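Local coordinates for HD-GYP domain-containing protein (Bdellovibrio bacteriovorus, PDB 3TM8) that binds two iron(III) ions in an HD-GYP domain and probably acts as, or is related to, the cyclic-di-GMP phosphodiesterases, at residues A[160-163]-A[164-168]; A[170-173]-A[174-178]; A[287-291]-A[292-296]. All blocks are in the same frame, centred on the assembly; numbering follows the deposited sequence.

Contact 1: residues A[160-163]-A[164-168]; sequences IENT and DKTIS
The side-chain oxygen OD1 of Asn162 receives two donors: the backbone N of Thr166, 3.0 Å from OD1, and a water that in turn accepts from Asp164 N. The same amide gives back what it takes, since Asn162 ND2 donates to Thr166 O at 3.1 Å, in the carbonyl plane and on a lone pair, nearly straight at 166°. With CG anti to the backbone N (chi1 -170°), the flat amide reaches past the turn and pairs with both the N-H and the C=O of Thr166. The chain here makes a type I beta turn from Asn162 to Lys165, closed by Lys165 N to Asn162 O, 3.1 Å, the donor standing well above the carbonyl plane. The lysine chain, bent at chi2, folds back so that CD rests 3.4 Å from Asn162 O; its NZ donates to Thr292 O, while a water joins it to Glu161 OE2. Thr163 OG1 and Asp164 OD1 instead turn to the backbone of Asp69 and Lys71. The turn thus links helix 153-158 to helix 167-185, with Thr166 as the N-cap of the latter and Thr292 and Phe293 of helix 276-293 packed alongside.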
loop_
_atom_site.group_PDB
_atom_site.type_symbol
_atom_site.label_atom_id
_atom_site.label_comp_id
_atom_site.label_asym_id
_atom_site.label_seq_id
_atom_site.Cartn_x
_atom_site.Cartn_y
_atom_site.Cartn_z
ATOM N N ILE A 160 4.920 9.705 4.570
ATOM C CA ILE A 160 3.649 9.944 3.906
ATOM C C ILE A 160 2.535 9.255 4.693
ATOM O O ILE A 160 2.256 8.074 4.500
ATOM C CB ILE A 160 3.673 9.446 2.444
ATOM C CG1 ILE A 160 4.929 9.959 1.718
ATOM C CG2 ILE A 160 2.407 9.874 1.706
ATOM C CD1 ILE A 160 5.145 9.332 0.353
ATOM N N GLU A 161 1.907 10.004 5.592
ATOM C CA GLU A 161 0.922 9.438 6.497
ATOM C C GLU A 161 -0.317 8.948 5.755
ATOM O O GLU A 161 -0.768 9.565 4.792
ATOM C CB GLU A 161 0.534 10.472 7.560
ATOM C CG GLU A 161 -0.445 9.949 8.603
ATOM C CD GLU A 161 -0.763 10.964 9.688
ATOM O OE1 GLU A 161 -0.132 12.044 9.710
ATOM O OE2 GLU A 161 -1.649 10.676 10.522
ATOM N N ASN A 162 -0.875 7.837 6.222
ATOM C CA ASN A 162 -2.098 7.294 5.647
ATOM C C ASN A 162 -3.306 7.960 6.310
ATOM O O ASN A 162 -4.012 7.342 7.109
ATOM C CB ASN A 162 -2.110 5.772 5.839
ATOM C CG ASN A 162 -3.220 5.078 5.064
ATOM O OD1 ASN A 162 -4.086 5.723 4.460
ATOM N ND2 ASN A 162 -3.209 3.750 5.088
ATOM N N THR A 163 -3.529 9.229 5.973
ATOM C CA THR A 163 -4.530 10.052 6.653
ATOM C C THR A 163 -5.958 9.520 6.514
ATOM O O THR A 163 -6.776 9.645 7.431
ATOM C CB THR A 163 -4.467 11.543 6.190
ATOM O OG1 THR A 163 -4.928 11.671 4.834
ATOM C CG2 THR A 163 -3.049 12.080 6.301
ATOM N N ASP A 164 -6.249 8.920 5.370
ATOM C CA ASP A 164 -7.595 8.441 5.066
ATOM C C ASP A 164 -7.760 6.957 5.403
ATOM O O ASP A 164 -8.829 6.387 5.206
ATOM C CB ASP A 164 -7.928 8.689 3.592
ATOM C CG ASP A 164 -7.969 10.164 3.237
ATOM O OD1 ASP A 164 -8.499 10.974 4.031
ATOM O OD2 ASP A 164 -7.479 10.512 2.147
ATOM N N LYS A 165 -6.692 6.340 5.904
ATOM C CA LYS A 165 -6.726 4.956 6.386
ATOM C C LYS A 165 -7.153 3.960 5.307
ATOM O O LYS A 165 -7.936 3.048 5.574
ATOM C CB LYS A 165 -7.650 4.830 7.602
ATOM C CG LYS A 165 -7.454 5.910 8.642
ATOM C CD LYS A 165 -6.085 5.817 9.285
ATOM C CE LYS A 165 -5.910 6.934 10.317
ATOM N NZ LYS A 165 -4.653 6.795 11.096
ATOM N N THR A 166 -6.630 4.120 4.095
ATOM C CA THR A 166 -7.037 3.252 2.992
ATOM C C THR A 166 -6.179 1.992 2.903
ATOM O O THR A 166 -5.009 1.974 3.318
ATOM C CB THR A 166 -6.968 3.971 1.639
ATOM O OG1 THR A 166 -5.610 4.345 1.364
ATOM C CG2 THR A 166 -7.848 5.212 1.656
ATOM N N ILE A 167 -6.761 0.939 2.336
ATOM C CA ILE A 167 -6.070 -0.338 2.245
ATOM C C ILE A 167 -4.977 -0.336 1.177
ATOM O O ILE A 167 -4.013 -1.088 1.276
ATOM C CB ILE A 167 -7.036 -1.532 2.039
ATOM C CG1 ILE A 167 -7.833 -1.394 0.743
ATOM C CG2 ILE A 167 -7.958 -1.691 3.247
ATOM C CD1 ILE A 167 -8.714 -2.588 0.451
ATOM N N SER A 168 -5.113 0.507 0.157
ATOM C CA SER A 168 -4.072 0.585 -0.854
ATOM C C SER A 168 -2.842 1.323 -0.319
ATOM O O SER A 168 -1.713 0.881 -0.519
ATOM C CB SER A 168 -4.593 1.201 -2.142
ATOM O OG SER A 168 -5.163 2.458 -1.875
HETATM O O HOH W 1 -2.405 7.767 10.022
HETATM O O HOH W 2 -4.548 8.074 3.125
HETATM O O HOH W 3 -9.614 11.339 6.526
#

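Contact 2: residues A[170-173]-A[174-178]; sequences HGVT and VSTLS. With FE (Fe (III) ion), chain D; DMS (dimethyl sulfoxide), chain F.
Helix 167-185 carries the first iron ligand of this HD-GYP domain, and residues 170-178 form two of its turns, whose side chains meet at the i to i+4 spacing of an alpha helix. His170 binds an iron(III) ion through NE2 at 2.1 Å; His203, Asp204, Asn285, a water and an oxygen of the bound phosphate complete its shell. The other ring nitrogen, ND1, is hydrogen-bonded to Asp288 OD2, a second-shell carboxylate that fixes the rotation of the imidazole and would be expected to make it a stronger electron donor to the metal. One turn on, Val174 places a methyl over one face of that ring: CG2 lies 3.9 Å from the centroid of the His170 ring and 30° off its normal, a CH-pi contact, CE1 being the ring atom nearest to it. The imidazole comes within range because its CG is anti to the backbone N (chi1 162°), which turns one face of the ring toward the Val174 methyl. Beneath the two side chains runs the ordinary helical bond from Val174 N to His170 O. Thr173 OG1 faces another way and donates to the oxygen of a dimethyl sulfoxide, probably from the crystallisation liquor, at 2.6 Å. The helix is buried between 190-202, 276-293, 153-158 and 105-125, and its hydroxyls largely turn inward onto its own backbone. Val174 O takes both the N-H and the hydroxyl of Ser178, one from each side of its carbonyl plane. Val172 O is gripped by three donors: Thr176 N at 2.9 Å, Ser175 OG at 2.8 Å, tilted 22° from the carbonyl plane, and Thr176 OG1 at 2.7 Å, which stands above that plane and is also hydrogen-bonded to Tyr143 OH.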
loop_
_atom_site.group_PDB
_atom_site.type_symbol
_atom_site.label_atom_id
_atom_site.label_comp_id
_atom_site.label_asym_id
_atom_site.label_seq_id
_atom_site.Cartn_x
_atom_site.Cartn_y
_atom_site.Cartn_z
ATOM N N HIS A 170 -2.073 1.520 2.834
ATOM C CA HIS A 170 -1.597 0.570 3.837
ATOM C C HIS A 170 -0.800 -0.571 3.179
ATOM O O HIS A 170 0.233 -0.999 3.696
ATOM C CB HIS A 170 -2.815 0.090 4.641
ATOM C CG HIS A 170 -2.618 -1.171 5.429
ATOM N ND1 HIS A 170 -1.830 -1.252 6.561
ATOM C CD2 HIS A 170 -3.182 -2.394 5.280
ATOM C CE1 HIS A 170 -1.911 -2.473 7.062
ATOM N NE2 HIS A 170 -2.721 -3.187 6.305
ATOM N N GLY A 171 -1.236 -1.029 2.004
ATOM C CA GLY A 171 -0.476 -2.029 1.271
ATOM C C GLY A 171 0.905 -1.517 0.891
ATOM O O GLY A 171 1.906 -2.237 1.010
ATOM N N VAL A 172 0.989 -0.275 0.429
ATOM C CA VAL A 172 2.306 0.268 0.105
ATOM C C VAL A 172 3.195 0.330 1.357
ATOM O O VAL A 172 4.365 -0.059 1.330
ATOM C CB VAL A 172 2.225 1.656 -0.573
ATOM C CG1 VAL A 172 3.625 2.138 -0.929
ATOM C CG2 VAL A 172 1.336 1.603 -1.827
ATOM N N THR A 173 2.621 0.772 2.469
ATOM C CA THR A 173 3.384 0.864 3.704
ATOM C C THR A 173 3.880 -0.505 4.153
ATOM O O THR A 173 5.050 -0.665 4.496
ATOM C CB THR A 173 2.558 1.523 4.813
ATOM O OG1 THR A 173 2.335 2.881 4.441
ATOM C CG2 THR A 173 3.318 1.492 6.129
ATOM N N VAL A 174 2.987 -1.487 4.136
ATOM C CA VAL A 174 3.360 -2.835 4.532
ATOM C C VAL A 174 4.429 -3.390 3.578
ATOM O O VAL A 174 5.364 -4.054 4.017
ATOM C CB VAL A 174 2.112 -3.739 4.660
ATOM C CG1 VAL A 174 2.495 -5.203 4.853
ATOM C CG2 VAL A 174 1.253 -3.274 5.817
ATOM N N SER A 175 4.335 -3.083 2.286
ATOM C CA SER A 175 5.352 -3.553 1.350
ATOM C C SER A 175 6.715 -2.921 1.622
ATOM O O SER A 175 7.757 -3.567 1.468
ATOM C CB SER A 175 4.912 -3.304 -0.095
ATOM O OG SER A 175 5.203 -1.982 -0.522
ATOM N N THR A 176 6.707 -1.662 2.044
ATOM C CA THR A 176 7.930 -0.929 2.345
ATOM C C THR A 176 8.634 -1.548 3.559
ATOM O O THR A 176 9.846 -1.813 3.529
ATOM C CB THR A 176 7.619 0.560 2.605
ATOM O OG1 THR A 176 6.851 1.090 1.514
ATOM C CG2 THR A 176 8.898 1.374 2.744
ATOM N N LEU A 177 7.868 -1.784 4.624
ATOM C CA LEU A 177 8.400 -2.431 5.811
ATOM C C LEU A 177 8.852 -3.844 5.478
ATOM O O LEU A 177 9.861 -4.313 5.996
ATOM C CB LEU A 177 7.353 -2.468 6.917
ATOM C CG LEU A 177 6.875 -1.131 7.482
ATOM C CD1 LEU A 177 5.687 -1.349 8.410
ATOM C CD2 LEU A 177 8.008 -0.406 8.217
ATOM N N SER A 178 8.121 -4.521 4.600
ATOM C CA SER A 178 8.499 -5.881 4.216
ATOM C C SER A 178 9.830 -5.939 3.459
ATOM O O SER A 178 10.641 -6.843 3.686
ATOM C CB SER A 178 7.390 -6.551 3.397
ATOM O OG SER A 178 6.215 -6.749 4.172
HETATM FE FE FE D . -3.360 -5.205 6.560
HETATM S S DMS F . 2.154 5.656 7.015
HETATM O O DMS F . 1.170 4.640 5.962
HETATM C C1 DMS F . 2.566 4.696 8.497
HETATM C C2 DMS F . 3.798 5.741 6.282
HETATM O O HOH W 4 -3.644 -7.125 6.911
#

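Contact 3: residues A[287-291]-A[292-296]; sequences MDRLI and TFEGV. With PO4 (phosphate ion), chain C.
This is a local contact at the C-terminal end of helix 276-293 in the HD-GYP domain, where the helix widens into a pi-type turn and unwinds beside the iron site. Arg289 is central to its polar part. Bent at chi3 (-81°), its chain brings the guanidinium between a phosphate and a carboxylate: NE and NH2 both donate to O1 of the phosphate, each at 2.8 Å, while NH1 forms a salt bridge at 2.9 Å with Glu294 OE2, which offers its anti lone pair and lies close to the guanidinium plane. Phe293 CD2 covers one face of the group, 3.5 Å above its plane and toward the rim, the two planes 36° apart. NH1 and NH2 are also held by the carbonyls of Gln216 and Leu214, so the group is fixed from several sides. The phosphate, probably from the crystallisation liquor, is also bound to the iron through O2 and hydrogen-bonded to His207, Trp229 and Asn285, consistent with a pocket for a phosphate group. One residue earlier Asp288 OD1 accepts from Thr292 OG1 at 2.7 Å, on the syn side but well out of the carboxylate plane, while its other oxygen serves the second shell of the iron. Where the chain leaves the helix, Gly295 takes a positive phi, and Val296 N returns to Leu290 O at 2.9 Å, with a water bridging Ile291 O and Val296 O.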
loop_
_atom_site.group_PDB
_atom_site.type_symbol
_atom_site.label_atom_id
_atom_site.label_comp_id
_atom_site.label_asym_id
_atom_site.label_seq_id
_atom_site.Cartn_x
_atom_site.Cartn_y
_atom_site.Cartn_z
ATOM N N MET A 287 2.491 -4.534 12.650
ATOM C CA MET A 287 3.064 -3.261 13.072
ATOM C C MET A 287 2.307 -2.058 12.481
ATOM O O MET A 287 1.968 -1.131 13.209
ATOM C CB MET A 287 4.575 -3.213 12.793
ATOM C CG MET A 287 5.373 -4.214 13.641
ATOM S SD MET A 287 5.561 -3.763 15.383
ATOM C CE MET A 287 6.944 -2.633 15.263
ATOM N N ASP A 288 2.018 -2.066 11.180
ATOM C CA ASP A 288 1.303 -0.926 10.613
ATOM C C ASP A 288 -0.142 -0.864 11.084
ATOM O O ASP A 288 -0.694 0.228 11.214
ATOM C CB ASP A 288 1.349 -0.861 9.087
ATOM C CG ASP A 288 0.827 0.471 8.563
ATOM O OD1 ASP A 288 1.284 1.513 9.072
ATOM O OD2 ASP A 288 -0.050 0.491 7.672
ATOM N N ARG A 289 -0.772 -2.011 11.338
ATOM C CA ARG A 289 -2.125 -1.954 11.890
ATOM C C ARG A 289 -2.096 -1.187 13.212
ATOM O O ARG A 289 -2.928 -0.317 13.440
ATOM C CB ARG A 289 -2.782 -3.326 12.061
ATOM C CG ARG A 289 -3.844 -3.351 13.170
ATOM C CD ARG A 289 -4.870 -4.465 13.003
ATOM N NE ARG A 289 -5.910 -4.109 12.045
ATOM C CZ ARG A 289 -6.918 -3.274 12.289
ATOM N NH1 ARG A 289 -7.037 -2.690 13.478
ATOM N NH2 ARG A 289 -7.801 -3.015 11.333
ATOM N N LEU A 290 -1.138 -1.499 14.078
ATOM C CA LEU A 290 -1.053 -0.798 15.357
ATOM C C LEU A 290 -0.864 0.695 15.147
ATOM O O LEU A 290 -1.547 1.514 15.760
ATOM C CB LEU A 290 0.080 -1.347 16.239
ATOM C CG LEU A 290 -0.146 -2.762 16.767
ATOM C CD1 LEU A 290 0.982 -3.159 17.723
ATOM C CD2 LEU A 290 -1.503 -2.886 17.447
ATOM N N ILE A 291 0.065 1.044 14.266
ATOM C CA ILE A 291 0.445 2.435 14.095
ATOM C C ILE A 291 -0.617 3.247 13.348
ATOM O O ILE A 291 -0.992 4.341 13.780
ATOM C CB ILE A 291 1.800 2.526 13.393
ATOM C CG1 ILE A 291 2.887 1.970 14.316
ATOM C CG2 ILE A 291 2.096 3.961 12.982
ATOM C CD1 ILE A 291 4.182 1.626 13.613
ATOM N N THR A 292 -1.126 2.691 12.252
ATOM C CA THR A 292 -2.056 3.408 11.382
ATOM C C THR A 292 -3.532 3.236 11.752
ATOM O O THR A 292 -4.290 4.206 11.716
ATOM C CB THR A 292 -1.814 3.023 9.916
ATOM O OG1 THR A 292 -0.519 3.504 9.529
ATOM C CG2 THR A 292 -2.872 3.638 8.996
ATOM N N PHE A 293 -3.943 2.025 12.119
ATOM C CA PHE A 293 -5.356 1.765 12.402
ATOM C C PHE A 293 -5.705 1.825 13.890
ATOM O O PHE A 293 -6.877 1.933 14.227
ATOM C CB PHE A 293 -5.804 0.399 11.858
ATOM C CG PHE A 293 -5.734 0.262 10.362
ATOM C CD1 PHE A 293 -6.174 1.276 9.519
ATOM C CD2 PHE A 293 -5.270 -0.919 9.802
ATOM C CE1 PHE A 293 -6.118 1.123 8.133
ATOM C CE2 PHE A 293 -5.214 -1.083 8.423
ATOM C CZ PHE A 293 -5.639 -0.062 7.589
ATOM N N GLU A 294 -4.714 1.738 14.775
ATOM C CA GLU A 294 -5.010 1.664 16.209
ATOM C C GLU A 294 -4.376 2.797 17.020
ATOM O O GLU A 294 -4.525 2.850 18.239
ATOM C CB GLU A 294 -4.639 0.276 16.770
ATOM C CG GLU A 294 -5.301 -0.862 15.979
ATOM C CD GLU A 294 -5.331 -2.211 16.688
ATOM O OE1 GLU A 294 -4.946 -2.290 17.875
ATOM O OE2 GLU A 294 -5.776 -3.196 16.052
ATOM N N GLY A 295 -3.694 3.713 16.340
ATOM C CA GLY A 295 -3.147 4.896 16.986
ATOM C C GLY A 295 -2.012 4.647 17.968
ATOM O O GLY A 295 -1.733 5.480 18.829
ATOM N N VAL A 296 -1.333 3.514 17.833
ATOM C CA VAL A 296 -0.219 3.207 18.720
ATOM C C VAL A 296 1.033 3.963 18.273
ATOM O O VAL A 296 1.404 3.902 17.104
ATOM C CB VAL A 296 0.073 1.696 18.729
ATOM C CG1 VAL A 296 1.300 1.384 19.584
ATOM C CG2 VAL A 296 -1.150 0.919 19.209
HETATM P P PO4 C . -5.661 -5.564 8.705
HETATM O O1 PO4 C . -6.704 -4.795 9.476
HETATM O O2 PO4 C . -4.624 -4.658 8.086
HETATM O O3 PO4 C . -4.846 -6.470 9.658
HETATM O O4 PO4 C . -6.332 -6.488 7.711
HETATM O O HOH W 5 0.486 5.944 15.496
HETATM O O HOH W 6 -3.226 5.927 13.780
#

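How the contacts relate
From the N terminus, the three contacts follow one another in series, neither nesting nor crossing, and each closes a short local stretch. Contact 1 shapes the turn that leads into helix 167-185, contact 2 occupies the next turns of that helix, and contact 3 ends helix 276-293 more than a hundred residues later. Folding brings them together: contacts 1 and 2 meet where the Asn162 amide packs on the backbone N of His170, while Asn162 CB lies against Thr292 CG2 of contact 3. The rings of His170 and Phe293 also touch. The start of one helix and the end of another are thereby joined beside the iron site.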